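Local coordinates for protein DNA ligase (Aquifex aeolicus, PDB 3QWU) that probably joins nucleic acid strands at the expense of ATP, and binds adenosine and a calcium ion, at residues V77-D82 / E211-V216; T108-P113 / F310-N315; D114-R119 / N181-E186. All blocks are in the same frame, centred on the assembly; numbering follows the deposited sequence.

Interaction 1 is buried: two neighbouring strands of the five-stranded sheet meet beside the adenosine; backbone bonds join them, and salt bridges, waters and a calcium ion lie at and beyond their ends. Interactions 2 and 3 are both only partly buried. Interaction 2 lies farther out, its centre about 27 Å from that of interaction 1, and brings helix 106-115 to the C-terminal region through a single carboxylate gripped by N-H groups. Interaction 3 starts from the end of the same helix and is apolar, with no hydrogen bond crossing it. Its loop 181-186 runs on to interaction 1, where Val-185 and Glu-186 meet Glu-79, and 77-82 and 181-186 both touch the adenine.

Interaction 1: residues V77-D82 / E211-V216; sequences VEEKVD and EGREGV. With CA (calcium ion), chain D; ADN (adenosine), chain C.
Two carboxylates press together here without a hydrogen bond between them: Asp-82 OD1 lies 3.3 Å from Glu-214 OE1, the side chains crossing at about a right angle. Positive charge on two sides probably offsets the repulsion. Asp-82 OD2 binds the calcium ion at 2.6 Å, together with two waters, Glu-143 and Asp-239, and one of those waters donates back to Asp-82 OD1. On the other side Lys-80 NZ forms a salt bridge with Glu-214 OE2 at 2.7 Å, arriving from above the carboxylate plane. The lysine chain runs out extended and bends only at its last torsion (chi4 -36°), which turns NZ to hydrogen-bond the ribose O4' of the adenosine at 2.8 Å as well. Shortened to an alanine here, the side chain would probably leave both Glu-214 OE2 and the ribose oxygen without this donor and the paired carboxylates less well compensated. Lys-80, Val-81 and Asp-82 begin the KxDG sequence, the first motif of the nucleotidyltransferase ligases, while Glu-214, Gly-215 and Val-216 begin a sequence consistent with motif IV; the two motifs thus meet where adjacent antiparallel strands 75-80 and 215-220 pair. Lys-80 N donates to Gly-215 O (3.0 Å, 170°), and Glu-79 and Val-216 form the neighbouring non-hydrogen-bonded pair. Glu-79 O takes the adenine N6 at 2.8 Å. The side chain of Glu-79 leaves the strand opposite to that of Lys-80: OE1 forms a salt bridge at the guanidinium edge of Arg-213, in its plane, its hydrogen bond from NH1 weak and bent, while OE2 is held by Tyr-147 and by a water that also donates to Lys-80 O and accepts from Glu-214 N. Farther back along strand 75-80, Val-77 CG1 packs on Val-216 CB, 3.9 Å away.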
loop_
_atom_site.group_PDB
_atom_site.type_symbol
_atom_site.label_atom_id
_atom_site.label_comp_id
_atom_site.label_asym_id
_atom_site.label_seq_id
_atom_site.Cartn_x
_atom_site.Cartn_y
_atom_site.Cartn_z
ATOM N N VAL A 77 -0.047 32.639 3.924
ATOM C CA VAL A 77 0.431 31.534 3.106
ATOM C C VAL A 77 1.913 31.551 3.158
ATOM O O VAL A 77 2.523 32.555 2.869
ATOM C CB VAL A 77 -0.088 31.677 1.713
ATOM C CG1 VAL A 77 0.502 30.637 0.788
ATOM C CG2 VAL A 77 -1.641 31.537 1.763
ATOM N N GLU A 78 2.481 30.459 3.635
ATOM C CA GLU A 78 3.932 30.274 3.783
ATOM C C GLU A 78 4.431 29.083 2.948
ATOM O O GLU A 78 3.693 28.154 2.737
ATOM C CB GLU A 78 4.290 29.991 5.243
ATOM C CG GLU A 78 4.091 31.166 6.101
ATOM C CD GLU A 78 4.571 30.941 7.521
ATOM O OE1 GLU A 78 4.711 29.778 7.969
ATOM O OE2 GLU A 78 4.830 31.957 8.171
ATOM N N GLU A 79 5.691 29.116 2.515
ATOM C CA GLU A 79 6.267 28.002 1.785
ATOM C C GLU A 79 6.516 26.844 2.746
ATOM O O GLU A 79 7.007 27.041 3.851
ATOM C CB GLU A 79 7.585 28.349 1.099
ATOM C CG GLU A 79 8.187 27.092 0.385
ATOM C CD GLU A 79 9.577 27.307 -0.240
ATOM O OE1 GLU A 79 10.126 28.404 -0.078
ATOM O OE2 GLU A 79 10.113 26.382 -0.892
ATOM N N LYS A 80 6.148 25.653 2.291
ATOM C CA LYS A 80 6.435 24.437 2.980
ATOM C C LYS A 80 7.774 23.891 2.405
ATOM O O LYS A 80 7.917 23.556 1.214
ATOM C CB LYS A 80 5.278 23.421 2.824
ATOM C CG LYS A 80 5.403 22.317 3.869
ATOM C CD LYS A 80 4.461 21.151 3.742
ATOM C CE LYS A 80 5.009 19.917 4.615
ATOM N NZ LYS A 80 6.584 19.726 4.655
ATOM N N VAL A 81 8.788 23.897 3.243
ATOM C CA VAL A 81 10.134 23.544 2.813
ATOM C C VAL A 81 10.327 22.068 3.168
ATOM O O VAL A 81 10.008 21.609 4.277
ATOM C CB VAL A 81 11.219 24.427 3.516
ATOM C CG1 VAL A 81 12.604 23.839 3.272
ATOM C CG2 VAL A 81 11.167 25.847 3.021
ATOM N N ASP A 82 10.843 21.336 2.207
ATOM C CA ASP A 82 10.998 19.905 2.326
ATOM C C ASP A 82 12.360 19.579 2.936
ATOM O O ASP A 82 13.374 19.520 2.252
ATOM C CB ASP A 82 10.828 19.254 0.968
ATOM C CG ASP A 82 10.810 17.725 1.054
ATOM O OD1 ASP A 82 10.534 17.145 2.136
ATOM O OD2 ASP A 82 11.046 17.080 0.019
ATOM N N GLU A 211 8.395 25.128 -10.240
ATOM C CA GLU A 211 9.753 25.374 -9.673
ATOM C C GLU A 211 10.233 24.207 -8.806
ATOM O O GLU A 211 11.281 24.262 -8.209
ATOM C CB GLU A 211 9.754 26.636 -8.802
ATOM C CG GLU A 211 9.521 27.973 -9.549
ATOM C CD GLU A 211 9.323 29.164 -8.602
ATOM O OE1 GLU A 211 9.057 28.914 -7.410
ATOM O OE2 GLU A 211 9.426 30.337 -9.062
ATOM N N GLY A 212 9.441 23.174 -8.668
ATOM C CA GLY A 212 9.843 22.038 -7.815
ATOM C C GLY A 212 9.785 22.304 -6.336
ATOM O O GLY A 212 10.539 21.734 -5.582
ATOM N N ARG A 213 8.923 23.184 -5.888
ATOM C CA ARG A 213 8.801 23.431 -4.445
ATOM C C ARG A 213 7.791 22.483 -3.838
ATOM O O ARG A 213 7.012 21.847 -4.569
ATOM C CB ARG A 213 8.415 24.892 -4.213
ATOM C CG ARG A 213 9.675 25.747 -4.382
ATOM C CD ARG A 213 9.538 27.182 -4.308
ATOM N NE ARG A 213 10.822 27.719 -4.741
ATOM C CZ ARG A 213 11.664 28.426 -3.998
ATOM N NH1 ARG A 213 11.364 28.800 -2.727
ATOM N NH2 ARG A 213 12.802 28.807 -4.559
ATOM N N GLU A 214 7.835 22.312 -2.531
ATOM C CA GLU A 214 7.002 21.257 -1.954
ATOM C C GLU A 214 5.516 21.605 -1.911
ATOM O O GLU A 214 4.670 20.762 -2.170
ATOM C CB GLU A 214 7.464 20.850 -0.574
ATOM C CG GLU A 214 6.734 19.600 -0.135
ATOM C CD GLU A 214 7.256 19.073 1.181
ATOM O OE1 GLU A 214 7.476 17.841 1.257
ATOM O OE2 GLU A 214 7.471 19.881 2.118
ATOM N N GLY A 215 5.204 22.867 -1.645
ATOM C CA GLY A 215 3.853 23.265 -1.308
ATOM C C GLY A 215 3.810 24.472 -0.402
ATOM O O GLY A 215 4.781 25.209 -0.308
ATOM N N VAL A 216 2.676 24.692 0.242
ATOM C CA VAL A 216 2.533 25.775 1.190
ATOM C C VAL A 216 1.863 25.287 2.449
ATOM O O VAL A 216 1.205 24.231 2.450
ATOM C CB VAL A 216 1.693 26.935 0.563
ATOM C CG1 VAL A 216 2.352 27.422 -0.715
ATOM C CG2 VAL A 216 0.227 26.460 0.297
HETATM CA CA CA D . 9.297 15.634 -1.237
HETATM O "O5'" ADN C . 3.693 18.633 9.220
HETATM C "C5'" ADN C . 4.185 19.603 8.295
HETATM C "C4'" ADN C . 5.705 19.669 8.386
HETATM O "O4'" ADN C . 6.270 20.500 7.325
HETATM C "C3'" ADN C . 6.141 20.307 9.698
HETATM O "O3'" ADN C . 6.320 19.397 10.780
HETATM C "C2'" ADN C . 7.427 21.044 9.337
HETATM O "O2'" ADN C . 8.566 20.304 9.743
HETATM C "C1'" ADN C . 7.427 21.206 7.819
HETATM N N9 ADN C . 7.334 22.602 7.365
HETATM C C8 ADN C . 8.030 23.096 6.315
HETATM N N7 ADN C . 7.764 24.406 6.095
HETATM C C5 ADN C . 6.836 24.738 7.029
HETATM C C6 ADN C . 6.088 25.962 7.332
HETATM N N6 ADN C . 6.339 27.062 6.567
HETATM N N1 ADN C . 5.230 25.954 8.400
HETATM C C2 ADN C . 5.020 24.817 9.123
HETATM N N3 ADN C . 5.657 23.638 8.867
HETATM C C4 ADN C . 6.561 23.560 7.866
HETATM O O HOH W 1 9.283 24.047 -0.987
HETATM O O HOH W 2 9.447 14.864 0.976
HETATM O O HOH W 3 7.281 15.700 -0.258
#

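Interaction 2: residues T108-P113 / F310-N315; sequences TTDRLP and FRKKEN
Asp-110 reaches from helix 106-115 to the start of helix 313-325, a polar, partly buried contact between the RNA-ligase-like nucleotidyltransferase part and the C-terminal region, away from the nucleotide and calcium sites. One carboxylate receives three N-H groups. With CG anti to the backbone N (chi1 175°), both oxygens extend toward the bend at 310-312, where OD1 takes Arg-311 N on its syn lone pair in a nearly straight bond of 2.9 Å. OD2 uses its syn lone pair for Lys-312 N, also at 2.9 Å, and its anti lone pair for Asn-315 ND2 at 2.7 Å. The last bond is straight (179°) and lies in the amide plane of Asn-315, although amide and carboxylate planes stand almost perpendicular. A carboxylate fixed by three donors has little freedom to rotate, and its negative charge near the start of helix 313-325 is probably favoured by the helix dipole. Beside it Arg-111 CD lies loosely against Phe-310 CA and Arg-311 CG, while the Arg-111 guanidinium pairs with Asp-151 and Asp-114. Farther along the helix, Pro-113 CB touches Arg-311 NH2 at the guanidinium edge, 3.4 Å apart.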
loop_
_atom_site.group_PDB
_atom_site.type_symbol
_atom_site.label_atom_id
_atom_site.label_comp_id
_atom_site.label_asym_id
_atom_site.label_seq_id
_atom_site.Cartn_x
_atom_site.Cartn_y
_atom_site.Cartn_z
ATOM N N THR A 108 22.052 18.354 14.052
ATOM C CA THR A 108 21.450 19.702 14.123
ATOM C C THR A 108 22.020 20.498 15.299
ATOM O O THR A 108 22.352 21.662 15.141
ATOM C CB THR A 108 19.884 19.673 14.242
ATOM O OG1 THR A 108 19.351 18.682 13.359
ATOM C CG2 THR A 108 19.246 21.113 13.997
ATOM N N THR A 109 22.133 19.889 16.470
ATOM C CA THR A 109 22.747 20.568 17.634
ATOM C C THR A 109 24.219 20.970 17.404
ATOM O O THR A 109 24.620 22.052 17.792
ATOM C CB THR A 109 22.705 19.709 18.915
ATOM O OG1 THR A 109 21.368 19.369 19.187
ATOM C CG2 THR A 109 23.314 20.475 20.119
ATOM N N ASP A 110 25.015 20.083 16.808
ATOM C CA ASP A 110 26.412 20.398 16.450
ATOM C C ASP A 110 26.495 21.604 15.499
ATOM O O ASP A 110 27.353 22.471 15.606
ATOM C CB ASP A 110 27.019 19.162 15.764
ATOM C CG ASP A 110 28.428 19.398 15.244
ATOM O OD1 ASP A 110 28.572 20.165 14.277
ATOM O OD2 ASP A 110 29.384 18.814 15.790
ATOM N N ARG A 111 25.604 21.657 14.554
ATOM C CA ARG A 111 25.713 22.675 13.527
ATOM C C ARG A 111 24.932 23.984 13.769
ATOM O O ARG A 111 25.008 24.872 12.938
ATOM C CB ARG A 111 25.317 22.073 12.195
ATOM C CG ARG A 111 26.178 20.910 11.753
ATOM C CD ARG A 111 27.600 21.321 11.485
ATOM N NE ARG A 111 27.646 22.425 10.530
ATOM C CZ ARG A 111 27.513 22.292 9.220
ATOM N NH1 ARG A 111 27.532 23.356 8.460
ATOM N NH2 ARG A 111 27.356 21.100 8.674
ATOM N N LEU A 112 24.232 24.124 14.908
ATOM C CA LEU A 112 23.498 25.356 15.246
ATOM C C LEU A 112 24.268 26.654 14.966
ATOM O O LEU A 112 23.736 27.579 14.352
ATOM C CB LEU A 112 23.049 25.315 16.708
ATOM C CG LEU A 112 21.867 24.378 17.011
ATOM C CD1 LEU A 112 21.381 24.505 18.504
ATOM C CD2 LEU A 112 20.708 24.626 16.042
ATOM N N PRO A 113 25.538 26.725 15.380
ATOM C CA PRO A 113 26.289 27.977 15.140
ATOM C C PRO A 113 26.551 28.336 13.680
ATOM O O PRO A 113 26.637 29.500 13.317
ATOM C CB PRO A 113 27.607 27.750 15.904
ATOM C CG PRO A 113 27.250 26.639 16.970
ATOM C CD PRO A 113 26.288 25.767 16.214
ATOM N N PHE A 310 30.329 17.691 10.376
ATOM C CA PHE A 310 30.243 18.074 11.775
ATOM C C PHE A 310 31.430 18.893 12.208
ATOM O O PHE A 310 32.512 18.712 11.691
ATOM C CB PHE A 310 30.197 16.882 12.718
ATOM C CG PHE A 310 29.095 15.952 12.469
ATOM C CD1 PHE A 310 29.085 15.164 11.332
ATOM C CD2 PHE A 310 28.093 15.790 13.412
ATOM C CE1 PHE A 310 28.056 14.257 11.103
ATOM C CE2 PHE A 310 27.070 14.864 13.219
ATOM C CZ PHE A 310 27.032 14.106 12.057
ATOM N N ARG A 311 31.206 19.764 13.186
ATOM C CA ARG A 311 32.271 20.463 13.910
ATOM C C ARG A 311 32.975 19.510 14.886
ATOM O O ARG A 311 34.198 19.597 15.062
ATOM C CB ARG A 311 31.699 21.670 14.647
ATOM C CG ARG A 311 30.890 22.573 13.701
ATOM C CD ARG A 311 30.573 23.905 14.282
ATOM N NE ARG A 311 31.704 24.815 14.150
ATOM C CZ ARG A 311 31.731 26.064 14.620
ATOM N NH1 ARG A 311 32.831 26.793 14.443
ATOM N NH2 ARG A 311 30.681 26.578 15.259
ATOM N N LYS A 312 32.221 18.563 15.456
ATOM C CA LYS A 312 32.784 17.615 16.388
ATOM C C LYS A 312 32.624 16.181 15.906
ATOM O O LYS A 312 31.516 15.759 15.555
ATOM C CB LYS A 312 32.056 17.712 17.717
ATOM C CG LYS A 312 32.229 18.998 18.468
ATOM C CD LYS A 312 32.075 18.731 19.989
ATOM C CE LYS A 312 32.129 20.025 20.842
ATOM N NZ LYS A 312 31.947 19.690 22.296
ATOM N N LYS A 313 33.708 15.421 15.959
ATOM C CA LYS A 313 33.676 13.960 15.752
ATOM C C LYS A 313 32.748 13.194 16.686
ATOM O O LYS A 313 31.989 12.367 16.245
ATOM C CB LYS A 313 35.077 13.353 15.887
ATOM C CG LYS A 313 35.244 12.059 15.126
ATOM C CD LYS A 313 36.420 11.246 15.662
ATOM C CE LYS A 313 36.524 9.898 14.962
ATOM N NZ LYS A 313 37.504 8.989 15.662
ATOM N N GLU A 314 32.804 13.439 17.976
ATOM C CA GLU A 314 31.904 12.723 18.881
ATOM C C GLU A 314 30.421 12.815 18.389
ATOM O O GLU A 314 29.664 11.862 18.524
ATOM C CB GLU A 314 32.055 13.234 20.326
ATOM C CG GLU A 314 31.284 14.565 20.630
ATOM C CD GLU A 314 31.855 15.354 21.827
ATOM O OE1 GLU A 314 32.984 15.881 21.693
ATOM O OE2 GLU A 314 31.172 15.465 22.887
ATOM N N ASN A 315 30.050 13.955 17.816
ATOM C CA ASN A 315 28.703 14.191 17.295
ATOM C C ASN A 315 28.308 13.373 16.063
ATOM O O ASN A 315 27.137 13.010 15.918
ATOM C CB ASN A 315 28.497 15.678 17.000
ATOM C CG ASN A 315 28.433 16.484 18.254
ATOM O OD1 ASN A 315 28.121 15.942 19.309
ATOM N ND2 ASN A 315 28.701 17.789 18.154
#

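Interaction 3: residues D114-R119 / N181-E186; sequences DLIDLR and NLPHVE. With ADN (adenosine), chain C.
Ile-116 reaches Leu-182 with the longer of its two branches. Its CB stays short of the loop 181-186, and the contact begins one atom further out. CG1, set anti to the backbone N (chi1 -173°), lies 3.9 Å from Leu-182 CD2 and 4.3 Å from Pro-183 CD, so it sits against both residues. CD1 continues the extended chain and meets the same Leu-182 CD2 methyl at 3.9 Å. That methyl in turn touches the carbonyl O of Asp-117, 3.7 Å away, which places it against backbone as well as side chain. Next to it Pro-183 CG faces Leu-115 O at 4.1 Å. Leu-154 and Ile-129, on strands 153-161 and 127-134 of one antiparallel sheet, also touch Ile-116; Pro-183 meets Leu-154 too, and Leu-182 meets Phe-159, so the exit of helix 106-115 and the loop after helix 170-180 share one apolar layer over that sheet. After Ile-116 the backbone turns into helix 119-123 through an Asx turn, in which Asp-117 OD1 accepts from Arg-119 N at 3.3 Å. At the far end of the loop, Val-185 CG2 comes within 3.5 Å of the adenine N6 and lines the nucleotide pocket. Since no hydrogen bond crosses between 114-119 and 181-186, the two are held to each other by dispersion and burial, which set closeness of fit but little preferred direction.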
loop_
_atom_site.group_PDB
_atom_site.type_symbol
_atom_site.label_atom_id
_atom_site.label_comp_id
_atom_site.label_asym_id
_atom_site.label_seq_id
_atom_site.Cartn_x
_atom_site.Cartn_y
_atom_site.Cartn_z
ATOM N N ASP A 114 26.629 27.349 12.825
ATOM C CA ASP A 114 26.629 27.606 11.404
ATOM C C ASP A 114 25.262 27.869 10.814
ATOM O O ASP A 114 25.167 28.493 9.752
ATOM C CB ASP A 114 27.251 26.429 10.700
ATOM C CG ASP A 114 28.674 26.228 11.104
ATOM O OD1 ASP A 114 29.361 27.257 11.249
ATOM O OD2 ASP A 114 29.097 25.079 11.287
ATOM N N LEU A 115 24.201 27.383 11.459
ATOM C CA LEU A 115 22.875 27.454 10.877
ATOM C C LEU A 115 22.088 28.736 11.221
ATOM O O LEU A 115 21.291 29.244 10.394
ATOM C CB LEU A 115 22.073 26.226 11.272
ATOM C CG LEU A 115 22.603 24.871 10.744
ATOM C CD1 LEU A 115 21.831 23.769 11.425
ATOM C CD2 LEU A 115 22.482 24.734 9.251
ATOM N N ILE A 116 22.311 29.272 12.413
ATOM C CA ILE A 116 21.453 30.317 12.945
ATOM C C ILE A 116 22.113 30.983 14.147
ATOM O O ILE A 116 22.750 30.341 14.984
ATOM C CB ILE A 116 20.078 29.756 13.331
ATOM C CG1 ILE A 116 19.147 30.895 13.724
ATOM C CG2 ILE A 116 20.165 28.726 14.500
ATOM C CD1 ILE A 116 17.750 30.468 14.055
ATOM N N ASP A 117 21.984 32.295 14.203
ATOM C CA ASP A 117 22.467 33.101 15.310
ATOM C C ASP A 117 21.393 33.063 16.433
ATOM O O ASP A 117 20.232 33.408 16.204
ATOM C CB ASP A 117 22.733 34.513 14.766
ATOM C CG ASP A 117 22.971 35.575 15.851
ATOM O OD1 ASP A 117 23.383 35.253 17.013
ATOM O OD2 ASP A 117 22.723 36.771 15.498
ATOM N N LEU A 118 21.815 32.701 17.644
ATOM C CA LEU A 118 20.923 32.431 18.748
ATOM C C LEU A 118 20.934 33.479 19.890
ATOM O O LEU A 118 20.475 33.199 21.011
ATOM C CB LEU A 118 21.190 31.012 19.261
ATOM C CG LEU A 118 20.614 29.947 18.290
ATOM C CD1 LEU A 118 20.985 28.521 18.747
ATOM C CD2 LEU A 118 19.051 30.072 18.104
ATOM N N ARG A 119 21.419 34.685 19.574
ATOM C CA ARG A 119 21.174 35.923 20.363
ATOM C C ARG A 119 19.717 36.048 20.786
ATOM O O ARG A 119 19.427 36.337 21.941
ATOM C CB ARG A 119 21.533 37.163 19.508
ATOM C CG ARG A 119 21.672 38.486 20.222
ATOM C CD ARG A 119 22.265 39.557 19.274
ATOM N NE ARG A 119 21.339 40.680 19.011
ATOM C CZ ARG A 119 20.799 41.013 17.826
ATOM N NH1 ARG A 119 21.069 40.315 16.719
ATOM N NH2 ARG A 119 19.961 42.061 17.734
ATOM N N ASN A 181 17.127 39.062 12.479
ATOM C CA ASN A 181 17.550 38.727 11.140
ATOM C C ASN A 181 17.645 37.256 10.836
ATOM O O ASN A 181 18.568 36.812 10.192
ATOM C CB ASN A 181 18.898 39.337 10.913
ATOM C CG ASN A 181 18.994 39.915 9.575
ATOM O OD1 ASN A 181 18.547 41.081 9.342
ATOM N ND2 ASN A 181 19.533 39.128 8.642
ATOM N N LEU A 182 16.656 36.501 11.266
ATOM C CA LEU A 182 16.677 35.056 11.101
ATOM C C LEU A 182 16.352 34.630 9.656
ATOM O O LEU A 182 15.627 35.303 8.960
ATOM C CB LEU A 182 15.699 34.428 12.106
ATOM C CG LEU A 182 16.001 34.801 13.583
ATOM C CD1 LEU A 182 15.010 34.174 14.555
ATOM C CD2 LEU A 182 17.453 34.398 13.938
ATOM N N PRO A 183 16.921 33.514 9.209
ATOM C CA PRO A 183 16.463 32.911 7.962
ATOM C C PRO A 183 15.061 32.318 8.180
ATOM O O PRO A 183 14.809 31.692 9.229
ATOM C CB PRO A 183 17.497 31.805 7.708
ATOM C CG PRO A 183 18.052 31.440 9.094
ATOM C CD PRO A 183 17.853 32.654 9.970
ATOM N N HIS A 184 14.159 32.518 7.222
ATOM C CA HIS A 184 12.745 32.170 7.396
ATOM C C HIS A 184 12.167 31.564 6.116
ATOM O O HIS A 184 12.734 31.702 5.039
ATOM C CB HIS A 184 11.965 33.434 7.726
ATOM C CG HIS A 184 12.134 34.487 6.675
ATOM N ND1 HIS A 184 13.033 35.524 6.802
ATOM C CD2 HIS A 184 11.609 34.592 5.430
ATOM C CE1 HIS A 184 13.017 36.248 5.693
ATOM N NE2 HIS A 184 12.161 35.704 4.845
ATOM N N VAL A 185 11.020 30.899 6.241
ATOM C CA VAL A 185 10.336 30.328 5.069
ATOM C C VAL A 185 9.812 31.522 4.294
ATOM O O VAL A 185 9.591 32.571 4.895
ATOM C CB VAL A 185 9.209 29.338 5.502
ATOM C CG1 VAL A 185 9.822 28.083 6.170
ATOM C CG2 VAL A 185 8.214 29.992 6.472
ATOM N N GLU A 186 9.700 31.418 2.968
ATOM C CA GLU A 186 9.151 32.497 2.154
ATOM C C GLU A 186 7.726 32.757 2.608
ATOM O O GLU A 186 6.983 31.810 2.835
ATOM C CB GLU A 186 9.170 32.145 0.642
ATOM C CG GLU A 186 8.353 33.157 -0.237
ATOM C CD GLU A 186 8.395 32.906 -1.736
ATOM O OE1 GLU A 186 8.841 31.830 -2.139
ATOM O OE2 GLU A 186 7.961 33.783 -2.533
HETATM O "O5'" ADN C . 3.693 18.633 9.220
HETATM C "C5'" ADN C . 4.185 19.603 8.295
HETATM C "C4'" ADN C . 5.705 19.669 8.386
HETATM O "O4'" ADN C . 6.270 20.500 7.325
HETATM C "C3'" ADN C . 6.141 20.307 9.698
HETATM O "O3'" ADN C . 6.320 19.397 10.780
HETATM C "C2'" ADN C . 7.427 21.044 9.337
HETATM O "O2'" ADN C . 8.566 20.304 9.743
HETATM C "C1'" ADN C . 7.427 21.206 7.819
HETATM N N9 ADN C . 7.334 22.602 7.365
HETATM C C8 ADN C . 8.030 23.096 6.315
HETATM N N7 ADN C . 7.764 24.406 6.095
HETATM C C5 ADN C . 6.836 24.738 7.029
HETATM C C6 ADN C . 6.088 25.962 7.332
HETATM N N6 ADN C . 6.339 27.062 6.567
HETATM N N1 ADN C . 5.230 25.954 8.400
HETATM C C2 ADN C . 5.020 24.817 9.123
HETATM N N3 ADN C . 5.657 23.638 8.867
HETATM C C4 ADN C . 6.561 23.560 7.866
#